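Local coordinates for protein probable arabinosyltransferase C (Mycobacterium tuberculosis, PDB 3PTY) that probably polymerises arabinose into the arabinan of cell-wall arabinogalactan, this chain being its C-terminal extracellular domain, a lectin-like carbohydrate-binding module, at residues A[56-61]-A[149-154]; A[163-168]-A[245-250]; A[180-185]-A[220-225]; A[195-200]-A[212-217]. All coordinates share one frame; numbering follows the deposited sequence.

From the N terminus, residues 56-61, at the end of a short helix, are met by residues 149-154, at the end of strand 144-152; interaction 1 thus closes a loop of nearly ninety residues and is finished before the others begin. The remaining three sit one within another without crossing. Interaction 2 opens on strand 164-171, interaction 3 on strand 178-183 and interaction 4 on strand 195-202. They close in reverse order: residues 212-217 complete the innermost hairpin, 220-225 return beside strand 178-183, and the loop residues 245-250 finally come back to strand 164-171. All four reach the same antiparallel sheet of the beta-sandwich. Interaction 1 meets interaction 3 through backbone pairing of strands 144-152 and 224-231.

Interaction 1: A[56-61]-A[149-154]; sequences ADALGA and GWYRLP
Gly149 and Tyr151, near the end of a strand of the beta-sandwich, meet a type I beta turn, Ala58 to Ala61, that starts within the short helix 55-58. The backbone joins them at one point: Gly149 N donates to Ala58 O over 2.7 Å, with an N-H...O angle of 159°. That carbonyl also receives a weak bond from Ala61 N, which closes the turn, so one oxygen serves both the turn and the strand. Ala61 CB comes to 4.0 Å from Gly149 CA, an approach made easier because glycine carries no side chain on this side. Strand 144-152 is held on its other side by strand 224-231, where the backbone of Tyr151 pairs with Val225, while the side chain of Trp150 packs on Gln224 and Arg226.

The aromatic contact is made by Tyr151. At its root, CB holds CG anti to the carbonyl carbon (chi1 -68°), and from there the ring reaches across to the turn. Contact with the turn grows along the ring. CE2 lies 3.9 Å from Ala58 CB, and CZ comes to 3.7 Å from the same methyl, which meets the ring obliquely. On its CD1 side the ring packs on Pro245, and Pro244 also touches it. At the tip, Tyr151 OH stands 3.4 Å from Ala58 CB and 3.8 Å from Leu59 CB; it is also 3.2 Å from Leu59 N, but at an angle too poor for a hydrogen bond.

Interaction 2: A[163-168]-A[245-250]; sequences PLLVVT and PRIPRV
Val166 and Arg246 form a single antiparallel bridge, a hydrogen-bonded pair, between strand 164-171 and the extended loop after strand 240-242. Val166 N gives Arg246 O a nearly straight bond of 2.7 Å (173°), and Arg246 N returns one of 2.9 Å to Val166 O.

The tight part lies round Val166, where apolar packing and a buried arginine adjoin the bridge. Val166 CG2 presses on Pro248 CG at 3.6 Å, the two side chains meeting almost at right angles, while Leu165 CD1 lies 3.9 Å from Pro245 CB on side chains running alongside each other. Val166 CG1 covers one face of the Arg246 guanidinium, 3.6 Å above its centre. Extended from CG to NE, the arginine brings NH1 to Thr168 OG1 (2.8 Å, in the guanidinium plane). A water in this cluster accepts from Thr168 N and, weakly, from Arg246 NH1. Asn210 takes a further bond from NH2 and also partners Thr168 OG1, while Glu40 forms a salt bridge with NE.

Beyond Pro248 the contact fades, and the partly exposed Arg249 turns to a salt bridge with Asp160. Strand 209-214 pairs with the other edge of strand 164-171, Tyr330 of strand 322-331 covers Val166 and Pro248, and Phe199 packs against Leu165 and Val167.

Interaction 3: A[180-185]-A[220-225]; sequences LQWATD and STATQV
Thr223 and Gln224 both face Ala183, forming a classic beta bulge where strands 178-183 and 224-231 of the antiparallel sheet begin to pair. Among the backbone bonds, Ala183 O accepts from two donors, Thr223 N at 2.8 Å and Gln224 N at 3.0 Å, while Ala183 N gives a more bent bond (134°) to Gln224 O. One step along, Trp182 and Val225 form a non-hydrogen-bonded pair, next to a CA-H...O contact of 3.1 Å from Val225 CA to Gln181 O.

Two polar side chains, Thr223 and Gln224, converge on one oxygen. Asp185 OD1 accepts from Thr223 OG1 at 2.8 Å and from Gln224 NE2 at 2.9 Å, the two donors coming from opposite faces of the carboxylate plane. The amide is turned 57° from the carboxylate; Gln224 reaches it with its chain extended beyond CG. A water bridges Gln224 NE2 to Asp185 O. Thr184, just before helix 185-189, caps that helix with its side chain.

Apolar contacts lie on the side of Trp182 and Val225: Trp182 CB touches Ala222 CB at 3.8 Å and Val225 CG1 at 4.0 Å, and Leu180 CD1 lies 3.8 Å from Val225 CB. Strand 195-202 pairs with the far edge of strand 178-183, strand 144-152 with that of 224-231, and Trp150 of strand 144-152 packs on Ala183.

Interaction 4: A[195-200]-A[212-217]; sequences GSMEFA and RAPLSA
Ala200 and Arg212 form an antiparallel hydrogen-bonded pair, with Ala200 N bonded to Arg212 O at 2.7 Å and Arg212 N to Ala200 O at 3.0 Å, while farther from this pair the two chains diverge, the N-to-C directions of 195-198 and 212-214 lying 128° apart, well short of antiparallel.

Where they part, a water donates to Glu198 O and, weakly, to Arg212 O. Met197 reaches across between the diverging chains: its CG sits between the backbone N and the carbonyl carbon (chi1 63°), and the bend at chi3 carries CE among three residues. CE meets Ala213 CB and Pro214 CD, each at 3.8 Å, and presses on Ala217 CB at 3.4 Å, tighter than an ordinary carbon contact. Ala217 belongs to the 3-10 turn that follows the strand.

Phe199 CD2 also reaches Ala213 CB (3.8 Å), so this methyl lies between the methionine and the phenylalanine, which packs further on Val178 and Leu180. The guanidinium end of Arg212 is held by the carbonyls of Trp335 and Asn210.

Strands 195-202 and 209-214 thus make a splayed beta hairpin, extended by strand 178-183 at one edge and strand 164-171 at the other, within the antiparallel sheet of this lectin-like beta-sandwich.

Interaction 1: A[56-61]-A[149-154]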
loop_
_atom_site.group_PDB
_atom_site.type_symbol
_atom_site.label_atom_id
_atom_site.label_comp_id
_atom_site.label_asym_id
_atom_site.label_seq_id
_atom_site.Cartn_x
_atom_site.Cartn_y
_atom_site.Cartn_z
ATOM N N ALA A 56 -17.725 21.272 26.607
ATOM C CA ALA A 56 -18.071 21.920 25.347
ATOM C C ALA A 56 -17.323 23.233 25.163
ATOM O O ALA A 56 -17.027 23.626 24.033
ATOM C CB ALA A 56 -19.588 22.159 25.262
ATOM N N ASP A 57 -17.026 23.903 26.277
ATOM C CA ASP A 57 -16.476 25.259 26.264
ATOM C C ASP A 57 -14.950 25.287 26.271
ATOM O O ASP A 57 -14.336 26.258 25.832
ATOM C CB ASP A 57 -16.932 26.032 27.513
ATOM C CG ASP A 57 -18.438 26.283 27.551
ATOM O OD1 ASP A 57 -19.205 25.507 26.954
ATOM O OD2 ASP A 57 -18.850 27.267 28.195
ATOM N N ALA A 58 -14.342 24.240 26.816
ATOM C CA ALA A 58 -12.941 24.316 27.233
ATOM C C ALA A 58 -11.949 24.529 26.086
ATOM O O ALA A 58 -10.922 25.184 26.262
ATOM C CB ALA A 58 -12.558 23.078 28.063
ATOM N N LEU A 59 -12.254 24.000 24.908
ATOM C CA LEU A 59 -11.284 24.053 23.811
ATOM C C LEU A 59 -10.984 25.480 23.340
ATOM O O LEU A 59 -9.878 25.773 22.877
ATOM C CB LEU A 59 -11.733 23.171 22.637
ATOM C CG LEU A 59 -10.744 23.009 21.474
ATOM C CD1 LEU A 59 -9.423 22.412 21.956
ATOM C CD2 LEU A 59 -11.351 22.139 20.372
ATOM N N GLY A 60 -11.966 26.368 23.449
ATOM C CA GLY A 60 -11.768 27.748 23.027
ATOM C C GLY A 60 -12.014 28.770 24.127
ATOM O O GLY A 60 -12.271 29.940 23.849
ATOM N N ALA A 61 -11.915 28.334 25.379
ATOM C CA ALA A 61 -12.308 29.168 26.519
ATOM C C ALA A 61 -11.358 30.331 26.805
ATOM O O ALA A 61 -11.748 31.309 27.437
ATOM C CB ALA A 61 -12.486 28.315 27.769
ATOM N N GLY A 149 -8.894 26.712 27.240
ATOM C CA GLY A 149 -8.899 26.767 28.686
ATOM C C GLY A 149 -7.941 25.716 29.214
ATOM O O GLY A 149 -7.362 24.923 28.446
ATOM N N TRP A 150 -7.772 25.696 30.529
ATOM C CA TRP A 150 -6.870 24.745 31.164
ATOM C C TRP A 150 -7.494 23.367 31.347
ATOM O O TRP A 150 -8.666 23.247 31.719
ATOM C CB TRP A 150 -6.414 25.278 32.524
ATOM C CG TRP A 150 -5.543 26.493 32.431
ATOM C CD1 TRP A 150 -5.901 27.787 32.699
ATOM C CD2 TRP A 150 -4.162 26.528 32.051
ATOM N NE1 TRP A 150 -4.824 28.624 32.507
ATOM C CE2 TRP A 150 -3.741 27.877 32.117
ATOM C CE3 TRP A 150 -3.232 25.548 31.675
ATOM C CZ2 TRP A 150 -2.435 28.275 31.812
ATOM C CZ3 TRP A 150 -1.923 25.945 31.375
ATOM C CH2 TRP A 150 -1.542 27.298 31.444
ATOM N N TYR A 151 -6.685 22.335 31.107
ATOM C CA TYR A 151 -7.077 20.948 31.327
ATOM C C TYR A 151 -6.221 20.348 32.440
ATOM O O TYR A 151 -5.050 20.680 32.575
ATOM C CB TYR A 151 -6.879 20.136 30.046
ATOM C CG TYR A 151 -7.828 20.512 28.935
ATOM C CD1 TYR A 151 -7.509 21.531 28.038
ATOM C CD2 TYR A 151 -9.051 19.854 28.783
ATOM C CE1 TYR A 151 -8.377 21.876 27.011
ATOM C CE2 TYR A 151 -9.934 20.203 27.761
ATOM C CZ TYR A 151 -9.589 21.212 26.884
ATOM O OH TYR A 151 -10.440 21.549 25.859
ATOM N N ARG A 152 -6.805 19.440 33.211
ATOM C CA ARG A 152 -6.141 18.875 34.376
ATOM C C ARG A 152 -5.292 17.673 33.983
ATOM O O ARG A 152 -5.774 16.752 33.316
ATOM C CB ARG A 152 -7.195 18.470 35.411
ATOM C CG ARG A 152 -6.649 17.913 36.732
ATOM C CD ARG A 152 -6.180 19.017 37.691
ATOM N NE ARG A 152 -7.232 19.896 38.235
ATOM C CZ ARG A 152 -8.544 19.648 38.247
ATOM N NH1 ARG A 152 -9.042 18.525 37.747
ATOM N NH2 ARG A 152 -9.375 20.540 38.774
ATOM N N LEU A 153 -4.026 17.678 34.387
ATOM C CA LEU A 153 -3.179 16.499 34.206
ATOM C C LEU A 153 -3.521 15.480 35.283
ATOM O O LEU A 153 -3.857 15.854 36.402
ATOM C CB LEU A 153 -1.697 16.865 34.297
ATOM C CG LEU A 153 -1.081 17.657 33.144
ATOM C CD1 LEU A 153 0.281 18.202 33.559
ATOM C CD2 LEU A 153 -0.945 16.795 31.893
ATOM N N PRO A 154 -3.433 14.184 34.948
ATOM C CA PRO A 154 -3.779 13.118 35.894
ATOM C C PRO A 154 -2.833 13.069 37.089
ATOM O O PRO A 154 -1.655 13.412 36.975
ATOM C CB PRO A 154 -3.601 11.836 35.065
ATOM C CG PRO A 154 -3.541 12.276 33.645
ATOM C CD PRO A 154 -2.967 13.651 33.658
#

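Interaction 2: A[163-168]-A[245-250]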
loop_
_atom_site.group_PDB
_atom_site.type_symbol
_atom_site.label_atom_id
_atom_site.label_comp_id
_atom_site.label_asym_id
_atom_site.label_seq_id
_atom_site.Cartn_x
_atom_site.Cartn_y
_atom_site.Cartn_z
ATOM N N PRO A 163 2.751 6.925 27.199
ATOM C CA PRO A 163 3.433 8.049 27.852
ATOM C C PRO A 163 3.437 9.282 26.951
ATOM O O PRO A 163 4.482 9.904 26.759
ATOM C CB PRO A 163 4.858 7.528 28.020
ATOM C CG PRO A 163 5.052 6.618 26.837
ATOM C CD PRO A 163 3.698 6.013 26.528
ATOM N N LEU A 164 2.275 9.628 26.407
ATOM C CA LEU A 164 2.180 10.717 25.443
ATOM C C LEU A 164 0.986 11.596 25.743
ATOM O O LEU A 164 -0.047 11.113 26.205
ATOM C CB LEU A 164 1.972 10.154 24.037
ATOM C CG LEU A 164 3.019 9.217 23.436
ATOM C CD1 LEU A 164 2.474 8.631 22.143
ATOM C CD2 LEU A 164 4.321 9.963 23.186
ATOM N N LEU A 165 1.126 12.884 25.449
ATOM C CA LEU A 165 -0.013 13.784 25.408
ATOM C C LEU A 165 -0.348 13.910 23.929
ATOM O O LEU A 165 0.515 14.260 23.119
ATOM C CB LEU A 165 0.369 15.140 25.999
ATOM C CG LEU A 165 -0.684 16.232 26.229
ATOM C CD1 LEU A 165 -1.295 16.724 24.920
ATOM C CD2 LEU A 165 -1.756 15.763 27.185
ATOM N N VAL A 166 -1.585 13.599 23.567
ATOM C CA VAL A 166 -1.949 13.519 22.159
ATOM C C VAL A 166 -3.069 14.486 21.824
ATOM O O VAL A 166 -3.994 14.678 22.612
ATOM C CB VAL A 166 -2.366 12.081 21.781
ATOM C CG1 VAL A 166 -3.064 12.049 20.416
ATOM C CG2 VAL A 166 -1.146 11.168 21.797
ATOM N N VAL A 167 -2.976 15.096 20.647
ATOM C CA VAL A 167 -4.050 15.931 20.134
ATOM C C VAL A 167 -4.348 15.515 18.699
ATOM O O VAL A 167 -3.462 15.523 17.852
ATOM C CB VAL A 167 -3.649 17.420 20.148
ATOM C CG1 VAL A 167 -4.654 18.251 19.356
ATOM C CG2 VAL A 167 -3.529 17.918 21.585
ATOM N N THR A 168 -5.590 15.134 18.429
ATOM C CA THR A 168 -6.001 14.884 17.048
ATOM C C THR A 168 -6.186 16.212 16.305
ATOM O O THR A 168 -6.921 17.091 16.765
ATOM C CB THR A 168 -7.276 14.048 17.003
ATOM O OG1 THR A 168 -6.993 12.755 17.556
ATOM C CG2 THR A 168 -7.773 13.890 15.562
ATOM N N PRO A 245 -6.920 17.852 24.346
ATOM C CA PRO A 245 -5.778 16.989 24.665
ATOM C C PRO A 245 -6.189 15.724 25.407
ATOM O O PRO A 245 -7.155 15.719 26.177
ATOM C CB PRO A 245 -4.915 17.863 25.580
ATOM C CG PRO A 245 -5.888 18.841 26.208
ATOM C CD PRO A 245 -6.968 19.070 25.177
ATOM N N ARG A 246 -5.442 14.653 25.176
ATOM C CA ARG A 246 -5.695 13.401 25.868
ATOM C C ARG A 246 -4.410 12.635 26.121
ATOM O O ARG A 246 -3.369 12.910 25.512
ATOM C CB ARG A 246 -6.660 12.535 25.053
ATOM C CG ARG A 246 -6.067 11.992 23.753
ATOM C CD ARG A 246 -7.149 11.300 22.934
ATOM N NE ARG A 246 -6.630 10.462 21.853
ATOM C CZ ARG A 246 -6.517 10.856 20.589
ATOM N NH1 ARG A 246 -6.862 12.091 20.243
ATOM N NH2 ARG A 246 -6.054 10.014 19.665
ATOM N N ILE A 247 -4.489 11.670 27.029
ATOM C CA ILE A 247 -3.413 10.705 27.240
ATOM C C ILE A 247 -3.977 9.330 26.908
ATOM O O ILE A 247 -4.813 8.806 27.636
ATOM C CB ILE A 247 -2.902 10.735 28.692
ATOM C CG1 ILE A 247 -2.281 12.106 29.006
ATOM C CG2 ILE A 247 -1.865 9.629 28.923
ATOM C CD1 ILE A 247 -1.835 12.253 30.466
ATOM N N PRO A 248 -3.533 8.747 25.792
ATOM C CA PRO A 248 -4.210 7.555 25.258
ATOM C C PRO A 248 -4.210 6.363 26.203
ATOM O O PRO A 248 -3.184 6.058 26.808
ATOM C CB PRO A 248 -3.390 7.215 24.009
ATOM C CG PRO A 248 -2.802 8.540 23.581
ATOM C CD PRO A 248 -2.462 9.220 24.899
ATOM N N ARG A 249 -5.355 5.698 26.324
ATOM C CA ARG A 249 -5.398 4.390 26.964
ATOM C C ARG A 249 -5.251 3.349 25.857
ATOM O O ARG A 249 -5.977 3.392 24.871
ATOM C CB ARG A 249 -6.707 4.227 27.736
ATOM C CG ARG A 249 -6.898 5.333 28.786
ATOM C CD ARG A 249 -8.151 5.139 29.622
ATOM N NE ARG A 249 -8.059 3.956 30.470
ATOM C CZ ARG A 249 -9.034 3.530 31.267
ATOM N NH1 ARG A 249 -10.182 4.192 31.326
ATOM N NH2 ARG A 249 -8.860 2.441 32.004
ATOM N N VAL A 250 -4.304 2.428 26.008
ATOM C CA VAL A 250 -3.930 1.549 24.898
ATOM C C VAL A 250 -3.841 0.086 25.314
ATOM O O VAL A 250 -3.719 -0.222 26.497
ATOM C CB VAL A 250 -2.561 1.955 24.277
ATOM C CG1 VAL A 250 -2.627 3.345 23.656
ATOM C CG2 VAL A 250 -1.455 1.887 25.328
HETATM O O HOH W 1 -7.635 14.902 20.671
#

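Interaction 3: A[180-185]-A[220-225]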
loop_
_atom_site.group_PDB
_atom_site.type_symbol
_atom_site.label_atom_id
_atom_site.label_comp_id
_atom_site.label_asym_id
_atom_site.label_seq_id
_atom_site.Cartn_x
_atom_site.Cartn_y
_atom_site.Cartn_z
ATOM N N LEU A 180 1.850 23.104 23.331
ATOM C CA LEU A 180 1.216 22.732 24.578
ATOM C C LEU A 180 1.905 23.519 25.681
ATOM O O LEU A 180 3.119 23.417 25.847
ATOM C CB LEU A 180 1.423 21.235 24.830
ATOM C CG LEU A 180 0.878 20.658 26.139
ATOM C CD1 LEU A 180 -0.608 20.365 26.024
ATOM C CD2 LEU A 180 1.642 19.396 26.504
ATOM N N GLN A 181 1.140 24.307 26.427
ATOM C CA GLN A 181 1.686 25.020 27.575
ATOM C C GLN A 181 1.297 24.288 28.851
ATOM O O GLN A 181 0.226 23.689 28.921
ATOM C CB GLN A 181 1.157 26.456 27.615
ATOM C CG GLN A 181 1.536 27.297 26.407
ATOM C CD GLN A 181 1.102 28.744 26.548
ATOM O OE1 GLN A 181 0.263 29.068 27.382
ATOM N NE2 GLN A 181 1.673 29.622 25.727
ATOM N N TRP A 182 2.172 24.327 29.852
ATOM C CA TRP A 182 1.871 23.738 31.150
ATOM C C TRP A 182 1.976 24.772 32.263
ATOM O O TRP A 182 2.552 25.854 32.079
ATOM C CB TRP A 182 2.793 22.550 31.447
ATOM C CG TRP A 182 4.261 22.890 31.415
ATOM C CD1 TRP A 182 4.961 23.616 32.345
ATOM C CD2 TRP A 182 5.209 22.495 30.417
ATOM N NE1 TRP A 182 6.284 23.703 31.973
ATOM C CE2 TRP A 182 6.461 23.021 30.795
ATOM C CE3 TRP A 182 5.120 21.745 29.236
ATOM C CZ2 TRP A 182 7.616 22.822 30.034
ATOM C CZ3 TRP A 182 6.274 21.551 28.478
ATOM C CH2 TRP A 182 7.501 22.091 28.882
ATOM N N ALA A 183 1.440 24.425 33.426
ATOM C CA ALA A 183 1.404 25.348 34.552
ATOM C C ALA A 183 1.103 24.622 35.852
ATOM O O ALA A 183 0.485 23.551 35.849
ATOM C CB ALA A 183 0.349 26.436 34.306
ATOM N N THR A 184 1.550 25.212 36.959
ATOM C CA THR A 184 1.112 24.806 38.287
ATOM C C THR A 184 -0.242 25.465 38.553
ATOM O O THR A 184 -0.663 26.350 37.805
ATOM C CB THR A 184 2.088 25.315 39.363
ATOM O OG1 THR A 184 2.115 26.745 39.323
ATOM C CG2 THR A 184 3.498 24.773 39.119
ATOM N N ASP A 185 -0.916 25.050 39.623
ATOM C CA ASP A 185 -2.189 25.666 39.992
ATOM C C ASP A 185 -2.027 27.170 40.162
ATOM O O ASP A 185 -2.848 27.957 39.687
ATOM C CB ASP A 185 -2.728 25.056 41.285
ATOM C CG ASP A 185 -3.337 23.687 41.075
ATOM O OD1 ASP A 185 -3.469 23.256 39.905
ATOM O OD2 ASP A 185 -3.694 23.038 42.082
ATOM N N SER A 220 7.341 17.669 36.461
ATOM C CA SER A 220 6.532 16.910 37.415
ATOM C C SER A 220 5.620 17.775 38.279
ATOM O O SER A 220 4.634 17.286 38.826
ATOM C CB SER A 220 7.441 16.066 38.315
ATOM O OG SER A 220 8.276 16.900 39.101
ATOM N N THR A 221 5.950 19.056 38.406
ATOM C CA THR A 221 5.139 19.975 39.192
ATOM C C THR A 221 3.998 20.597 38.384
ATOM O O THR A 221 3.148 21.282 38.940
ATOM C CB THR A 221 5.983 21.128 39.717
ATOM O OG1 THR A 221 6.697 21.711 38.623
ATOM C CG2 THR A 221 6.973 20.636 40.773
ATOM N N ALA A 222 3.985 20.393 37.072
ATOM C CA ALA A 222 2.876 20.905 36.273
ATOM C C ALA A 222 1.593 20.175 36.662
ATOM O O ALA A 222 1.600 18.960 36.843
ATOM C CB ALA A 222 3.156 20.730 34.789
ATOM N N THR A 223 0.494 20.909 36.790
ATOM C CA THR A 223 -0.785 20.271 37.110
ATOM C C THR A 223 -1.837 20.511 36.031
ATOM O O THR A 223 -2.867 19.835 36.001
ATOM C CB THR A 223 -1.359 20.796 38.432
ATOM O OG1 THR A 223 -1.408 22.227 38.385
ATOM C CG2 THR A 223 -0.501 20.342 39.619
ATOM N N GLN A 224 -1.584 21.482 35.159
ATOM C CA GLN A 224 -2.557 21.867 34.140
ATOM C C GLN A 224 -1.867 22.108 32.802
ATOM O O GLN A 224 -0.703 22.507 32.764
ATOM C CB GLN A 224 -3.299 23.143 34.571
ATOM C CG GLN A 224 -3.904 23.069 35.962
ATOM C CD GLN A 224 -4.685 24.315 36.342
ATOM O OE1 GLN A 224 -5.187 25.045 35.480
ATOM N NE2 GLN A 224 -4.805 24.557 37.645
ATOM N N VAL A 225 -2.582 21.868 31.704
ATOM C CA VAL A 225 -2.040 22.172 30.383
ATOM C C VAL A 225 -3.100 22.837 29.526
ATOM O O VAL A 225 -4.295 22.690 29.780
ATOM C CB VAL A 225 -1.537 20.914 29.647
ATOM C CG1 VAL A 225 -0.368 20.279 30.396
ATOM C CG2 VAL A 225 -2.686 19.911 29.446
HETATM O O HOH W 2 -5.399 27.013 39.480
#

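Interaction 4: A[195-200]-A[212-217]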
loop_
_atom_site.group_PDB
_atom_site.type_symbol
_atom_site.label_atom_id
_atom_site.label_comp_id
_atom_site.label_asym_id
_atom_site.label_seq_id
_atom_site.Cartn_x
_atom_site.Cartn_y
_atom_site.Cartn_z
ATOM N N GLY A 195 5.882 26.920 31.077
ATOM C CA GLY A 195 6.678 26.521 29.931
ATOM C C GLY A 195 5.791 25.928 28.855
ATOM O O GLY A 195 4.567 25.866 29.015
ATOM N N SER A 196 6.400 25.492 27.761
ATOM C CA SER A 196 5.630 24.926 26.660
ATOM C C SER A 196 6.495 24.033 25.790
ATOM O O SER A 196 7.737 24.072 25.861
ATOM C CB SER A 196 5.017 26.039 25.815
ATOM O OG SER A 196 6.015 26.743 25.109
ATOM N N MET A 197 5.838 23.218 24.969
ATOM C CA MET A 197 6.551 22.355 24.039
ATOM C C MET A 197 5.787 22.255 22.729
ATOM O O MET A 197 4.622 22.654 22.638
ATOM C CB MET A 197 6.738 20.959 24.637
ATOM C CG MET A 197 5.428 20.206 24.900
ATOM S SD MET A 197 5.718 18.655 25.763
ATOM C CE MET A 197 6.865 17.876 24.631
ATOM N N GLU A 198 6.461 21.738 21.714
ATOM C CA GLU A 198 5.836 21.469 20.429
ATOM C C GLU A 198 5.416 20.011 20.368
ATOM O O GLU A 198 5.795 19.217 21.231
ATOM C CB GLU A 198 6.827 21.776 19.308
ATOM C CG GLU A 198 7.046 23.260 19.129
ATOM C CD GLU A 198 8.126 23.566 18.118
ATOM O OE1 GLU A 198 8.654 22.617 17.502
ATOM O OE2 GLU A 198 8.443 24.758 17.942
ATOM N N PHE A 199 4.626 19.669 19.352
ATOM C CA PHE A 199 4.191 18.298 19.129
ATOM C C PHE A 199 4.977 17.714 17.970
ATOM O O PHE A 199 5.404 18.446 17.075
ATOM C CB PHE A 199 2.710 18.256 18.725
ATOM C CG PHE A 199 1.748 18.549 19.844
ATOM C CD1 PHE A 199 1.359 19.853 20.115
ATOM C CD2 PHE A 199 1.212 17.521 20.600
ATOM C CE1 PHE A 199 0.466 20.130 21.133
ATOM C CE2 PHE A 199 0.313 17.784 21.617
ATOM C CZ PHE A 199 -0.063 19.093 21.884
ATOM N N ALA A 200 5.141 16.397 17.970
ATOM C CA ALA A 200 5.584 15.693 16.773
ATOM C C ALA A 200 4.365 15.479 15.889
ATOM O O ALA A 200 3.370 14.898 16.318
ATOM C CB ALA A 200 6.213 14.362 17.131
ATOM N N ARG A 212 1.785 14.214 18.765
ATOM C CA ARG A 212 2.249 13.577 19.996
ATOM C C ARG A 212 3.322 14.385 20.697
ATOM O O ARG A 212 4.263 14.874 20.068
ATOM C CB ARG A 212 2.788 12.159 19.747
ATOM C CG ARG A 212 1.893 11.255 18.913
ATOM C CD ARG A 212 2.537 10.943 17.567
ATOM N NE ARG A 212 1.607 10.305 16.633
ATOM C CZ ARG A 212 1.702 9.046 16.221
ATOM N NH1 ARG A 212 2.699 8.279 16.652
ATOM N NH2 ARG A 212 0.815 8.562 15.357
ATOM N N ALA A 213 3.176 14.496 22.012
ATOM C CA ALA A 213 4.157 15.159 22.858
ATOM C C ALA A 213 4.487 14.220 24.013
ATOM O O ALA A 213 3.595 13.815 24.753
ATOM C CB ALA A 213 3.582 16.475 23.385
ATOM N N PRO A 214 5.771 13.869 24.177
ATOM C CA PRO A 214 6.152 12.945 25.249
ATOM C C PRO A 214 5.848 13.543 26.617
ATOM O O PRO A 214 6.251 14.674 26.894
ATOM C CB PRO A 214 7.670 12.802 25.057
ATOM C CG PRO A 214 8.063 14.070 24.342
ATOM C CD PRO A 214 6.937 14.274 23.374
ATOM N N LEU A 215 5.142 12.799 27.462
ATOM C CA LEU A 215 4.842 13.280 28.809
ATOM C C LEU A 215 6.119 13.552 29.595
ATOM O O LEU A 215 6.127 14.381 30.506
ATOM C CB LEU A 215 3.971 12.275 29.572
ATOM C CG LEU A 215 2.526 12.125 29.091
ATOM C CD1 LEU A 215 1.826 11.015 29.878
ATOM C CD2 LEU A 215 1.769 13.451 29.232
ATOM N N SER A 216 7.199 12.860 29.246
ATOM C CA SER A 216 8.465 13.038 29.957
ATOM C C SER A 216 8.971 14.475 29.881
ATOM O O SER A 216 9.728 14.909 30.733
ATOM C CB SER A 216 9.535 12.077 29.425
ATOM O OG SER A 216 9.899 12.408 28.093
ATOM N N ALA A 217 8.555 15.215 28.860
ATOM C CA ALA A 217 9.010 16.596 28.710
ATOM C C ALA A 217 8.298 17.559 29.662
ATOM O O ALA A 217 8.774 18.669 29.897
ATOM C CB ALA A 217 8.841 17.060 27.263
HETATM O O HOH W 3 6.954 16.698 20.857
#